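Local atomic coordinates of Ser-thr phosphatase MSPP (Mycobacterium smegmatis, PDB entry 2JFR), a protein that probably removes phosphate groups from phosphoserine and phosphothreonine in proteins, as a metal-dependent phosphatase of the PPM (PP2C) family. Residues A24-D28 with G29-A33; Y116-D120 with G121-Q125; E135-M139 with G140-R144; A190-E194 with A195-D199. All blocks are in the same frame, centred on the assembly; numbering follows the deposited sequence.

Contact 1 (A24-D28 with G29-A33); sequences ACLAD and GILYA
Leu26 and Leu31 meet on one face of a beta hairpin, their side chains crossing obliquely so that CD2 of Leu26 lies 3.7 Å from CD2 of Leu31. Both leucines turn CG anti to the backbone N (chi1 175° and -178°), and this brings one methyl of each together although the two residues are not directly paired. On the same face CB of Leu26 faces CB of Ala33, its partner in the antiparallel register. The other face carries Ala27 and Tyr32, a non-hydrogen-bonded pair; CB of Ala27 rests 3.6 Å from CD1 of the phenol ring, approaching it obliquely. Leu26 and Ala33 exchange two backbone hydrogen bonds, and Asp28 and Leu31 exchange two more. Asp28 N reaches Leu31 O at 2.8 Å, and Leu31 N returns to Asp28 O at 3.0 Å. The Asp28-Leu31 pair closes a type II' beta turn over Gly29 and Ile30, in which Gly29 takes the positive phi (69°). The hairpin borders one five-stranded sheet of the PPM-family beta-sandwich: strand 31-38 runs on to the metal-binding Asp36 and Gly37 and bonds to strand 89-96, Ala33 and Leu31 pack on helix 42-59, and Tyr32 faces strands 5-13 and 226-233 of the second sheet.

Contact 2 (Y116-D120 with G121-Q125); sequences YRIRD and GHMEQ
Arg117 NH2 and Glu124 OE2 form a salt bridge of 2.7 Å across a beta hairpin, in one of two conformers of Glu124, the carboxylate oxygen lying at the edge of the guanidinium, near its plane. The two side chains run side by side in the same direction, yet their flat ends stand 87° apart. Arg117 bends at chi3 (61°) to deliver NH2, while NH1 bonds to the carbonyl of Asp174. The Arg119 guanidinium lies over one face of the Arg117 guanidinium, NH1 above its centre; Arg119 NH2 has its own salt bridge to Asp179. Beneath the side chains, Arg117 and Glu124 exchange two backbone hydrogen bonds, as do Arg119 and His122, where a type I' turn through Asp120 and Gly121 reverses the chain. At the far end a water links Tyr116 OH, 2.6 Å away, to Gln125 OE1, to which it donates; Gln125 NE2 is held by Thr127 O. Tyr116 and Met123 share the opposite face of the hairpin from the salt bridge. In one of its two conformers the extended Met123 chain lays CE over the phenol ring, 3.5 Å from its centroid, a CH-pi contact; SD of that conformer stands farther off above the same ring in a Met-aromatic contact. Ile118 lies alongside Met123, with CG1 4.0 Å from Met123 CG. Strand 122-125 borders its antiparallel sheet, strand 115-119 pairs inward with strand 180-184, and helix 194-201 packs on the face carrying Ile118 and Met123.

Contact 3 (E135-M139 with G140-R144); sequences ELVRM and GEITR
Leu136 O is gripped by two backbone donors as the chain leaves helix 132-138: Glu141 N at 2.8 Å, almost in line with the carbonyl, and Ile142 N in a weak bond of 3.5 Å. A further bond, Gly140 N to Val137 O at 2.9 Å, lies inside the first. The bonds from Gly140 and Glu141 back into the last turn and the positive phi of Gly140 (64°) make a Schellman motif, which satisfies carbonyls at the helix C-terminus. The side chains then fold back over the turn. Ile142 tucks CG1 in among its own backbone atoms (chi1 70°); there it touches CB of Leu136 at 3.8 Å and CG2 of Val137 at 3.9 Å. Glu141 crosses Leu136, its OE1 3.4 Å from the CD2 methyl. Beyond Ile142, CG of Arg144, in one of its two conformers, meets CG1 of Val137, the two chains crossing at about a right angle. Thr143 occupies the N-cap of the next helix and caps it with its side chain. The segment thus joins two short helices: Val137 and Ile142 both pack on Ala147 of helix 144-147, while Leu136 and Ile142 touch His150 in the loop that follows.

Contact 4 (A190-E194 with A195-D199); sequences AAADE and ALIVD
An N-cap starts helix 194-201: Asp193 stands immediately before the first turn and turns its carboxylate forward to the first amides of the helix. OD2 takes two donors, Leu196 N at 3.3 Å on its anti lone pair and Ala195 N at 2.8 Å in a weak, strongly bent bond (123° at the hydrogen). With chi1 at -176°, CG swings away from its own N to the C-terminal side, where OD2 reaches both amides. The negative charge would probably be favoured here by the dipole of the helix start. OD2 also lies close to the CB methyl of Ala195. The backbone bonds of the helix begin in the same residues: Ile197 N points to Asp193 O at 3.0 Å, nearly straight, and Val198 N bonds to Glu194 O at 2.9 Å.

On the inner side, Ala192 and Ile197 face each other. The Ala192 methyl meets CG1 of Ile197, whose chi1 of -64° puts that branch beside its own nitrogen. Both residues pack on Val216 of helix 206-219, and Ala192 O accepts a hydrogen bond from Arg148 NH2 in the loop that leads into the helix at residues 194-201. Ile197 and Val198 also touch Met123 at the edge of the neighbouring sheet. Close by, the CG2 methyl of Val198 sits 3.3 Å from Glu194 O, the very carbonyl its own N bonds.

How the contacts relate
Contacts 1 and 2 are both beta hairpins closed by tight turns with two central residues, one in each sheet of the fold; contact 1 lies nearer the chain centre, about 20 Å from contact 2 between centres. Their chemistry differs: beyond its backbone ladder contact 1 is apolar, with aliphatic side chains and a tyrosine ring, whereas contact 2 adds a salt bridge and a water bridge. Contacts 3 and 4 serve helix ends, contact 3 using main-chain donors at a C-terminus, contact 4 a carboxylate at an N-terminus. Contacts 2 and 3 lie at the surface, the others are partly buried. Contact 4 packs on contact 2 through Met123, Ile197 and Val198, while contact 3 touches contact 2 by Arg144 and Gln125.

Contact 1 (A24-D28 with G29-A33)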
# COMPACT_ATOMS: atom_id res chain seq x y z
N ALA A 24 7.57 -2.46 -3.94
CA ALA A 24 7.15 -3.63 -4.70
C ALA A 24 5.63 -3.61 -4.75
O ALA A 24 4.98 -3.07 -3.87
CB ALA A 24 7.68 -4.90 -4.10
N CYS A 25 5.06 -4.26 -5.75
CA CYS A 25 3.60 -4.39 -5.84
C CYS A 25 3.20 -5.74 -6.39
O CYS A 25 4.02 -6.46 -6.96
CB CYS A 25 2.97 -3.27 -6.60
SG CYS A 25 3.36 -3.16 -8.29
N LEU A 26 1.94 -6.07 -6.18
CA LEU A 26 1.36 -7.35 -6.53
C LEU A 26 -0.06 -7.09 -7.01
O LEU A 26 -0.81 -6.36 -6.38
CB LEU A 26 1.34 -8.22 -5.27
CG LEU A 26 0.67 -9.58 -5.31
CD1 LEU A 26 1.41 -10.47 -6.29
CD2 LEU A 26 0.69 -10.21 -3.92
N ALA A 27 -0.45 -7.77 -8.10
CA ALA A 27 -1.85 -7.68 -8.60
C ALA A 27 -2.08 -9.09 -9.15
O ALA A 27 -1.52 -9.48 -10.19
CB ALA A 27 -2.06 -6.57 -9.60
N ASP A 28 -2.90 -9.89 -8.51
CA ASP A 28 -3.07 -11.26 -8.91
C ASP A 28 -4.35 -11.84 -8.40
O ASP A 28 -4.57 -12.07 -7.19
CB ASP A 28 -1.96 -12.11 -8.36
CG ASP A 28 -2.10 -13.57 -8.75
OD1 ASP A 28 -2.91 -13.85 -9.66
OD2 ASP A 28 -1.45 -14.45 -8.14
N GLY A 29 -5.27 -12.05 -9.33
CA GLY A 29 -6.59 -12.54 -8.99
C GLY A 29 -7.37 -11.48 -8.23
O GLY A 29 -7.68 -10.38 -8.67
N ILE A 30 -7.73 -11.78 -7.00
CA ILE A 30 -8.43 -10.82 -6.12
C ILE A 30 -7.46 -10.19 -5.11
O ILE A 30 -7.94 -9.41 -4.28
CB ILE A 30 -9.61 -11.49 -5.39
CG1 ILE A 30 -9.18 -12.56 -4.37
CG2 ILE A 30 -10.56 -12.03 -6.43
CD1 ILE A 30 -10.32 -12.91 -3.44
N LEU A 31 -6.18 -10.52 -5.18
CA LEU A 31 -5.20 -10.00 -4.22
C LEU A 31 -4.34 -8.91 -4.85
O LEU A 31 -3.75 -9.08 -5.93
CB LEU A 31 -4.27 -11.14 -3.76
CG LEU A 31 -3.23 -10.74 -2.73
CD1 LEU A 31 -3.87 -10.33 -1.41
CD2 LEU A 31 -2.23 -11.88 -2.50
N TYR A 32 -4.24 -7.81 -4.13
CA TYR A 32 -3.51 -6.61 -4.57
C TYR A 32 -2.71 -6.13 -3.41
O TYR A 32 -3.18 -6.10 -2.29
CB TYR A 32 -4.49 -5.53 -5.04
CG TYR A 32 -5.33 -6.03 -6.20
CD1 TYR A 32 -4.85 -5.93 -7.49
CD2 TYR A 32 -6.53 -6.67 -6.00
CE1 TYR A 32 -5.57 -6.40 -8.56
CE2 TYR A 32 -7.24 -7.19 -7.10
CZ TYR A 32 -6.73 -7.04 -8.33
OH TYR A 32 -7.46 -7.57 -9.40
N ALA A 33 -1.47 -5.66 -3.65
CA ALA A 33 -0.68 -5.19 -2.52
C ALA A 33 0.42 -4.24 -2.98
O ALA A 33 0.91 -4.32 -4.11
CB ALA A 33 -0.05 -6.36 -1.76

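Contact 2 (Y116-D120 with G121-Q125)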
# COMPACT_ATOMS: atom_id res chain seq x y z
N TYR A 116 -6.83 3.99 -0.57
CA TYR A 116 -7.80 5.03 -0.83
C TYR A 116 -8.99 4.46 -1.57
O TYR A 116 -8.84 3.53 -2.38
CB TYR A 116 -7.23 6.16 -1.70
CG TYR A 116 -5.92 6.72 -1.27
CD1 TYR A 116 -5.83 7.86 -0.49
CD2 TYR A 116 -4.72 6.08 -1.61
CE1 TYR A 116 -4.57 8.36 -0.11
CE2 TYR A 116 -3.49 6.57 -1.26
CZ TYR A 116 -3.42 7.70 -0.50
OH TYR A 116 -2.17 8.16 -0.13
N ARG A 117 -10.14 5.07 -1.35
CA ARG A 117 -11.32 4.83 -2.20
C ARG A 117 -11.59 6.09 -2.96
O ARG A 117 -11.58 7.17 -2.42
CB ARG A 117 -12.53 4.48 -1.38
CG ARG A 117 -13.76 4.13 -2.23
CD ARG A 117 -15.00 3.87 -1.39
NE ARG A 117 -15.30 5.08 -0.67
CZ ARG A 117 -15.80 5.17 0.54
NH1 ARG A 117 -16.22 4.08 1.13
NH2 ARG A 117 -15.93 6.35 1.08
N ILE A 118 -11.86 5.90 -4.26
CA ILE A 118 -12.22 6.96 -5.18
C ILE A 118 -13.66 6.72 -5.56
O ILE A 118 -13.99 5.70 -6.16
CB ILE A 118 -11.20 6.93 -6.34
CG1 ILE A 118 -9.81 7.10 -5.76
CG2 ILE A 118 -11.49 7.96 -7.43
CD1 ILE A 118 -8.67 6.56 -6.57
N ARG A 119 -14.53 7.66 -5.16
CA ARG A 119 -15.96 7.53 -5.34
C ARG A 119 -16.53 8.90 -5.66
O ARG A 119 -16.28 9.85 -4.89
CB ARG A 119 -16.63 6.93 -4.08
CG ARG A 119 -18.11 6.90 -4.07
CD ARG A 119 -18.64 6.52 -2.64
NE ARG A 119 -18.49 5.10 -2.63
CZ ARG A 119 -18.89 4.38 -1.57
NH1 ARG A 119 -19.36 5.02 -0.50
NH2 ARG A 119 -18.79 3.09 -1.70
N ASP A 120 -17.25 9.01 -6.75
CA ASP A 120 -17.93 10.25 -7.16
C ASP A 120 -16.97 11.44 -7.16
O ASP A 120 -17.25 12.54 -6.74
CB ASP A 120 -19.05 10.59 -6.16
CG ASP A 120 -20.14 9.59 -6.06
OD1 ASP A 120 -20.31 8.83 -7.05
OD2 ASP A 120 -20.87 9.58 -5.01
N GLY A 121 -15.71 11.19 -7.58
CA GLY A 121 -14.74 12.26 -7.76
C GLY A 121 -13.93 12.57 -6.50
O GLY A 121 -13.01 13.39 -6.61
N HIS A 122 -14.23 11.96 -5.38
CA HIS A 122 -13.50 12.16 -4.17
C HIS A 122 -12.58 11.00 -3.92
O HIS A 122 -12.91 9.87 -4.16
CB HIS A 122 -14.45 12.23 -2.94
CG HIS A 122 -15.14 13.46 -2.73
ND1 HIS A 122 -16.36 13.67 -3.28
CD2 HIS A 122 -14.76 14.60 -2.08
CE1 HIS A 122 -16.76 14.87 -2.95
NE2 HIS A 122 -15.82 15.42 -2.21
N MET A 123 -11.43 11.33 -3.38
CA MET A 123 -10.40 10.40 -2.99
C MET A 123 -10.25 10.44 -1.47
O MET A 123 -9.93 11.54 -1.00
CB MET A 123 -9.08 10.75 -3.70
CG MET A 123 -7.92 9.77 -3.40
SD MET A 123 -6.47 10.30 -4.42
CE MET A 123 -5.27 9.23 -3.74
N GLU A 124 -10.47 9.36 -0.76
CA GLU A 124 -10.23 9.46 0.70
C GLU A 124 -9.47 8.22 1.13
O GLU A 124 -9.56 7.12 0.60
CB GLU A 124 -11.55 9.64 1.45
CG GLU A 124 -12.38 8.36 1.35
CD GLU A 124 -13.61 8.52 2.25
OE1 GLU A 124 -13.48 8.47 3.47
OE2 GLU A 124 -14.75 8.73 1.78
N GLN A 125 -8.64 8.48 2.10
CA GLN A 125 -7.75 7.47 2.68
C GLN A 125 -8.50 6.66 3.70
O GLN A 125 -9.09 7.20 4.66
CB GLN A 125 -6.54 8.14 3.30
CG GLN A 125 -5.58 7.11 3.91
CD GLN A 125 -4.25 7.67 4.28
OE1 GLN A 125 -3.75 8.62 3.68
NE2 GLN A 125 -3.66 7.06 5.27
O HOH W 1 -1.96 9.82 1.88

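Contact 3 (E135-M139 with G140-R144)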
# COMPACT_ATOMS: atom_id res chain seq x y z
N GLU A 135 0.06 8.50 13.64
CA GLU A 135 -0.49 8.21 14.97
C GLU A 135 -1.13 9.46 15.48
O GLU A 135 -2.14 9.40 16.21
CB GLU A 135 0.55 7.71 15.91
CG GLU A 135 1.15 6.33 15.60
CD GLU A 135 0.42 5.06 15.65
OE1 GLU A 135 -0.77 5.14 15.95
OE2 GLU A 135 1.08 4.00 15.35
N LEU A 136 -0.62 10.65 15.15
CA LEU A 136 -1.25 11.89 15.52
C LEU A 136 -2.59 12.12 14.85
O LEU A 136 -3.53 12.68 15.43
CB LEU A 136 -0.37 13.09 15.27
CG LEU A 136 0.89 13.16 16.14
CD1 LEU A 136 1.84 14.19 15.62
CD2 LEU A 136 0.48 13.55 17.54
N VAL A 137 -2.72 11.65 13.57
CA VAL A 137 -4.04 11.59 12.95
C VAL A 137 -4.96 10.63 13.70
O VAL A 137 -6.10 11.03 13.98
CB VAL A 137 -3.90 11.23 11.45
CG1 VAL A 137 -5.28 11.25 10.78
CG2 VAL A 137 -3.04 12.17 10.66
N ARG A 138 -4.50 9.44 14.05
CA ARG A 138 -5.34 8.43 14.75
C ARG A 138 -5.75 8.98 16.11
O ARG A 138 -6.81 8.65 16.64
CB ARG A 138 -4.59 7.09 14.75
CG ARG A 138 -5.17 5.86 15.39
CD ARG A 138 -4.65 4.53 14.82
NE ARG A 138 -5.46 3.28 14.95
CZ ARG A 138 -5.17 2.11 14.33
NH1 ARG A 138 -4.11 2.02 13.53
NH2 ARG A 138 -5.84 0.96 14.38
N MET A 139 -4.97 9.85 16.75
CA MET A 139 -5.25 10.40 18.07
C MET A 139 -6.14 11.60 17.91
O MET A 139 -6.51 12.24 18.91
CB MET A 139 -3.99 10.79 18.85
CG MET A 139 -3.15 9.59 19.27
SD MET A 139 -3.95 8.53 20.41
CE MET A 139 -4.43 9.49 21.84
N GLY A 140 -6.52 11.96 16.72
CA GLY A 140 -7.26 13.14 16.39
C GLY A 140 -6.65 14.46 16.63
O GLY A 140 -7.37 15.41 16.88
N GLU A 141 -5.31 14.53 16.61
CA GLU A 141 -4.55 15.73 16.92
C GLU A 141 -4.17 16.56 15.68
O GLU A 141 -4.00 17.78 15.81
CB GLU A 141 -3.28 15.42 17.71
CG GLU A 141 -3.49 14.89 19.11
CD GLU A 141 -2.10 14.87 19.75
OE1 GLU A 141 -1.34 15.81 19.37
OE2 GLU A 141 -1.81 13.94 20.55
N ILE A 142 -3.97 15.99 14.50
CA ILE A 142 -3.68 16.74 13.25
C ILE A 142 -4.48 16.13 12.12
O ILE A 142 -4.90 14.98 12.24
CB ILE A 142 -2.18 16.66 12.90
CG1 ILE A 142 -1.68 15.32 12.46
CG2 ILE A 142 -1.35 17.18 14.08
CD1 ILE A 142 -0.23 15.25 12.08
N THR A 143 -4.64 16.84 11.06
CA THR A 143 -5.31 16.31 9.88
C THR A 143 -4.40 15.48 9.01
O THR A 143 -3.17 15.53 9.14
CB THR A 143 -5.86 17.44 8.97
OG1 THR A 143 -4.80 18.19 8.44
CG2 THR A 143 -6.84 18.36 9.76
N ARG A 144 -4.98 14.66 8.12
CA ARG A 144 -4.17 13.92 7.17
C ARG A 144 -3.31 14.85 6.28
O ARG A 144 -2.17 14.60 5.96
CB ARG A 144 -5.05 13.01 6.32
CG ARG A 144 -5.87 11.93 7.04
CD ARG A 144 -6.31 10.86 6.02
NE ARG A 144 -7.49 10.10 6.46
CZ ARG A 144 -7.37 9.00 7.22
NH1 ARG A 144 -6.22 8.47 7.65
NH2 ARG A 144 -8.53 8.38 7.55

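Contact 4 (A190-E194 with A195-D199)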
# COMPACT_ATOMS: atom_id res chain seq x y z
N ALA A 190 4.21 12.69 -1.41
CA ALA A 190 5.39 13.39 -0.87
C ALA A 190 5.35 14.87 -1.12
O ALA A 190 5.93 15.62 -0.31
CB ALA A 190 6.65 12.81 -1.50
N ALA A 191 4.81 15.32 -2.27
CA ALA A 191 4.99 16.69 -2.69
C ALA A 191 3.89 17.27 -3.56
O ALA A 191 3.67 18.47 -3.51
CB ALA A 191 6.32 16.84 -3.47
N ALA A 192 3.28 16.46 -4.43
CA ALA A 192 2.44 17.02 -5.46
C ALA A 192 1.18 17.61 -4.93
O ALA A 192 0.68 17.31 -3.86
CB ALA A 192 2.08 15.88 -6.40
N ASP A 193 0.60 18.50 -5.73
CA ASP A 193 -0.68 19.07 -5.45
C ASP A 193 -1.75 17.99 -5.36
O ASP A 193 -1.91 17.19 -6.28
CB ASP A 193 -1.04 20.06 -6.60
CG ASP A 193 -2.34 20.81 -6.33
OD1 ASP A 193 -2.13 21.92 -5.86
OD2 ASP A 193 -3.41 20.36 -6.65
N GLU A 194 -2.53 18.03 -4.29
CA GLU A 194 -3.57 17.03 -4.10
C GLU A 194 -4.58 17.01 -5.26
O GLU A 194 -4.98 15.94 -5.66
CB GLU A 194 -4.31 17.29 -2.82
CG GLU A 194 -5.46 16.30 -2.50
CD GLU A 194 -6.21 16.65 -1.25
OE1 GLU A 194 -5.65 17.34 -0.40
OE2 GLU A 194 -7.38 16.20 -1.08
N ALA A 195 -4.96 18.15 -5.79
CA ALA A 195 -5.90 18.17 -6.86
C ALA A 195 -5.37 17.44 -8.08
O ALA A 195 -6.09 16.73 -8.78
CB ALA A 195 -6.26 19.62 -7.25
N LEU A 196 -4.07 17.62 -8.31
CA LEU A 196 -3.54 16.92 -9.49
C LEU A 196 -3.38 15.43 -9.25
O LEU A 196 -3.59 14.63 -10.17
CB LEU A 196 -2.28 17.70 -9.81
CG LEU A 196 -1.68 17.20 -11.12
CD1 LEU A 196 -2.56 17.53 -12.30
CD2 LEU A 196 -0.31 17.85 -11.25
N ILE A 197 -3.10 15.01 -8.01
CA ILE A 197 -3.15 13.59 -7.67
C ILE A 197 -4.53 13.04 -7.94
O ILE A 197 -4.68 11.98 -8.54
CB ILE A 197 -2.71 13.33 -6.22
CG1 ILE A 197 -1.23 13.71 -6.02
CG2 ILE A 197 -2.98 11.88 -5.85
CD1 ILE A 197 -0.81 13.72 -4.57
N VAL A 198 -5.57 13.74 -7.49
CA VAL A 198 -6.93 13.27 -7.69
C VAL A 198 -7.28 13.25 -9.15
O VAL A 198 -7.94 12.31 -9.62
CB VAL A 198 -7.91 14.12 -6.86
CG1 VAL A 198 -9.35 13.69 -7.22
CG2 VAL A 198 -7.61 13.96 -5.38
N ASP A 199 -6.84 14.27 -9.91
CA ASP A 199 -7.08 14.27 -11.38
C ASP A 199 -6.47 12.99 -12.04
O ASP A 199 -7.09 12.30 -12.82
CB ASP A 199 -6.49 15.54 -11.98
CG ASP A 199 -6.43 15.60 -13.46
OD1 ASP A 199 -7.57 15.67 -13.96
OD2 ASP A 199 -5.35 15.66 -14.12